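Long-range contact in serine acetyltransferase (Entamoeba histolytica, PDB 3Q1X), which probably catalyses the transfer of an acetyl group from acetyl-CoA to L-serine, a step of cysteine biosynthesis: residues 133-138 and 152-157. Residues are numbered along the deposited sequence; the frame is centred on the assembly and turned at random.
Sequences VIVYRI and REMMES
Glu156 OE2 receives two nitrogens of Arg152: NE at 2.9 Å, its N-H pointing nearly straight at the oxygen (164°), and NH2 at a longer 3.3 Å. NE uses the anti lone pair; NH2 comes from the same anti side but out of the carboxylate plane, the weaker-looking of the two. OE2 sits in the guanidinium plane, a side-on salt bridge within helix 150-162, turned away from 133-138. The contact itself is apolar. Val135 CG1 meets Met154 CG at 3.5 Å and Met154 SD at 3.6 Å; a first torsion of 178°, placing CG1 anti to the backbone N, directs this methyl at the methionine. Met155 approaches differently. Bent at its second and third torsions, it folds its thioether against the backbone of helix 128-144 at Tyr136, with SD 3.6 Å from Tyr136 CA and CE 3.7 Å from Tyr136 CB, so it meets the root of the tyrosine and not its ring. The axes of the two segments approach to 9.7 Å and run 177° apart, an almost exactly antiparallel pair, consistent with an α-helical hairpin. Ile138 packs on Leu41 of helix 36-45 and Leu96 of helix 82-113, while Tyr136 OH hydrogen-bonds to Ala170 O just before strand 171-172, tying the helical bundle to the start of the left-handed β-helix.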
ATOM      1  N   VAL A 133       7.876  -7.532   9.993  1.00 17.02           N
ATOM      2  CA  VAL A 133       8.180  -8.172  11.273  1.00 18.02           C
ATOM      3  C   VAL A 133       9.520  -7.727  11.858  1.00 17.46           C
ATOM      4  O   VAL A 133       9.622  -7.590  13.072  1.00 17.63           O
ATOM      5  CB  VAL A 133       8.034  -9.732  11.235  1.00 18.15           C
ATOM      6  CG1 VAL A 133       6.594 -10.127  10.937  1.00 19.71           C
ATOM      7  CG2 VAL A 133       8.981 -10.365  10.267  1.00 20.17           C
ATOM      8  N   ILE A 134      10.515  -7.480  10.995  1.00 17.31           N
ATOM      9  CA  ILE A 134      11.809  -6.917  11.402  1.00 16.96           C
ATOM     10  C   ILE A 134      11.628  -5.623  12.185  1.00 17.07           C
ATOM     11  O   ILE A 134      12.193  -5.447  13.261  1.00 17.44           O
ATOM     12  CB  ILE A 134      12.721  -6.617  10.187  1.00 17.17           C
ATOM     13  CG1 ILE A 134      13.231  -7.898   9.528  1.00 16.81           C
ATOM     14  CG2 ILE A 134      13.900  -5.754  10.590  1.00 17.24           C
ATOM     15  CD1 ILE A 134      14.039  -7.647   8.243  1.00 16.57           C
ATOM     16  N   VAL A 135      10.844  -4.714  11.615  1.00 15.75           N
ATOM     17  CA  VAL A 135      10.617  -3.424  12.232  1.00 16.02           C
ATOM     18  C   VAL A 135       9.680  -3.592  13.431  1.00 16.22           C
ATOM     19  O   VAL A 135       9.939  -3.039  14.492  1.00 16.56           O
ATOM     20  CB  VAL A 135      10.116  -2.392  11.206  1.00 15.58           C
ATOM     21  CG1 VAL A 135       9.845  -1.067  11.868  1.00 15.45           C
ATOM     22  CG2 VAL A 135      11.136  -2.232  10.057  1.00 16.49           C
ATOM     23  N   TYR A 136       8.624  -4.397  13.285  1.00 16.45           N
ATOM     24  CA  TYR A 136       7.718  -4.653  14.406  1.00 16.50           C
ATOM     25  C   TYR A 136       8.436  -5.120  15.685  1.00 16.10           C
ATOM     26  O   TYR A 136       8.104  -4.678  16.793  1.00 16.16           O
ATOM     27  CB  TYR A 136       6.621  -5.675  14.062  1.00 16.40           C
ATOM     28  CG  TYR A 136       6.109  -6.352  15.321  1.00 16.84           C
ATOM     29  CD1 TYR A 136       5.206  -5.703  16.172  1.00 15.61           C
ATOM     30  CD2 TYR A 136       6.600  -7.603  15.709  1.00 17.95           C
ATOM     31  CE1 TYR A 136       4.783  -6.308  17.369  1.00 16.13           C
ATOM     32  CE2 TYR A 136       6.188  -8.207  16.900  1.00 17.75           C
ATOM     33  CZ  TYR A 136       5.284  -7.555  17.719  1.00 17.57           C
ATOM     34  OH  TYR A 136       4.884  -8.156  18.895  1.00 18.89           O
ATOM     35  N   ARG A 137       9.409  -6.014  15.536  1.00 16.38           N
ATOM     36  CA  ARG A 137      10.021  -6.604  16.718  1.00 16.61           C
ATOM     37  C   ARG A 137      10.800  -5.560  17.514  1.00 16.82           C
ATOM     38  O   ARG A 137      10.879  -5.628  18.752  1.00 17.44           O
ATOM     39  CB  ARG A 137      10.851  -7.839  16.351  1.00 17.06           C
ATOM     40  CG  ARG A 137       9.949  -8.990  15.878  1.00 18.21           C
ATOM     41  CD  ARG A 137      10.543 -10.370  16.135  1.00 18.00           C
ATOM     42  NE  ARG A 137       9.717 -11.429  15.547  1.00 18.05           N
ATOM     43  CZ  ARG A 137       8.621 -11.929  16.115  1.00 16.23           C
ATOM     44  NH1 ARG A 137       8.213 -11.482  17.306  1.00 16.34           N
ATOM     45  NH2 ARG A 137       7.942 -12.885  15.501  1.00 17.03           N
ATOM     46  N   ILE A 138      11.330  -4.565  16.807  1.00 16.64           N
ATOM     47  CA  ILE A 138      11.993  -3.448  17.476  1.00 17.78           C
ATOM     48  C   ILE A 138      10.974  -2.446  18.030  1.00 16.97           C
ATOM     49  O   ILE A 138      11.069  -2.057  19.196  1.00 17.00           O
ATOM     50  CB  ILE A 138      13.077  -2.799  16.585  1.00 17.85           C
ATOM     51  CG1 ILE A 138      14.363  -3.652  16.612  1.00 20.03           C
ATOM     52  CG2 ILE A 138      13.374  -1.370  17.033  1.00 19.17           C
ATOM     53  CD1 ILE A 138      14.309  -4.939  15.799  1.00 23.58           C
ATOM     54  N   ARG A 152       4.660   3.994  17.145  1.00 16.05           N
ATOM     55  CA  ARG A 152       3.571   4.016  16.176  1.00 16.23           C
ATOM     56  C   ARG A 152       3.997   4.611  14.829  1.00 16.16           C
ATOM     57  O   ARG A 152       3.626   4.082  13.779  1.00 16.37           O
ATOM     58  CB  ARG A 152       2.337   4.742  16.722  1.00 15.68           C
ATOM     59  CG  ARG A 152       1.202   4.847  15.701  1.00 16.99           C
ATOM     60  CD  ARG A 152       0.579   3.490  15.338  1.00 16.67           C
ATOM     61  NE  ARG A 152      -0.539   3.637  14.397  1.00 17.71           N
ATOM     62  CZ  ARG A 152      -1.803   3.891  14.739  1.00 18.13           C
ATOM     63  NH1 ARG A 152      -2.156   4.023  16.016  1.00 18.02           N
ATOM     64  NH2 ARG A 152      -2.724   4.015  13.796  1.00 20.16           N
ATOM     65  N   GLU A 153       4.785   5.694  14.859  1.00 16.75           N
ATOM     66  CA  GLU A 153       5.278   6.333  13.634  1.00 17.13           C
ATOM     67  C   GLU A 153       6.125   5.363  12.813  1.00 16.58           C
ATOM     68  O   GLU A 153       5.984   5.267  11.595  1.00 16.86           O
ATOM     69  CB  GLU A 153       6.105   7.580  13.958  1.00 17.55           C
ATOM     70  CG  GLU A 153       6.528   8.379  12.730  1.00 20.47           C
ATOM     71  CD  GLU A 153       7.013   9.773  13.088  1.00 23.21           C
ATOM     72  OE1 GLU A 153       7.879   9.900  13.981  1.00 27.40           O
ATOM     73  OE2 GLU A 153       6.522  10.738  12.481  1.00 25.51           O
ATOM     74  N   MET A 154       7.002   4.645  13.507  1.00 16.64           N
ATOM     75  CA  MET A 154       7.831   3.622  12.878  1.00 16.87           C
ATOM     76  C   MET A 154       6.974   2.585  12.155  1.00 16.37           C
ATOM     77  O   MET A 154       7.234   2.244  10.998  1.00 17.33           O
ATOM     78  CB  MET A 154       8.696   2.939  13.933  1.00 16.99           C
ATOM     79  CG  MET A 154       9.823   2.098  13.364  1.00 19.85           C
ATOM     80  SD  MET A 154      10.684   1.113  14.615  1.00 24.26           S
ATOM     81  CE  MET A 154      10.648   2.238  15.976  1.00 19.19           C
ATOM     82  N   MET A 155       5.933   2.099  12.828  1.00 16.33           N
ATOM     83  CA  MET A 155       5.050   1.109  12.204  1.00 16.07           C
ATOM     84  C   MET A 155       4.180   1.682  11.076  1.00 15.61           C
ATOM     85  O   MET A 155       3.769   0.946  10.168  1.00 14.88           O
ATOM     86  CB  MET A 155       4.182   0.406  13.246  1.00 15.97           C
ATOM     87  CG  MET A 155       4.954  -0.449  14.226  1.00 16.84           C
ATOM     88  SD  MET A 155       6.197  -1.497  13.480  1.00 17.46           S
ATOM     89  CE  MET A 155       5.173  -2.663  12.574  1.00 17.32           C
ATOM     90  N   GLU A 156       3.924   2.988  11.101  1.00 15.88           N
ATOM     91  CA  GLU A 156       3.259   3.638   9.968  1.00 16.03           C
ATOM     92  C   GLU A 156       4.152   3.714   8.714  1.00 16.49           C
ATOM     93  O   GLU A 156       3.649   3.717   7.575  1.00 16.93           O
ATOM     94  CB  GLU A 156       2.721   5.018  10.353  1.00 15.83           C
ATOM     95  CG  GLU A 156       1.467   4.981  11.243  1.00 16.78           C
ATOM     96  CD  GLU A 156       0.335   4.133  10.694  1.00 16.31           C
ATOM     97  OE1 GLU A 156       0.175   4.028   9.459  1.00 16.61           O
ATOM     98  OE2 GLU A 156      -0.410   3.576  11.521  1.00 17.43           O
ATOM     99  N   SER A 157       5.470   3.754   8.915  1.00 17.04           N
ATOM    100  CA  SER A 157       6.409   3.563   7.801  1.00 17.45           C
ATOM    101  C   SER A 157       6.259   2.167   7.185  1.00 17.02           C
ATOM    102  O   SER A 157       6.171   2.018   5.966  1.00 17.14           O
ATOM    103  CB  SER A 157       7.854   3.806   8.230  1.00 17.56           C
ATOM    104  OG  SER A 157       8.082   5.170   8.522  1.00 19.92           O
TER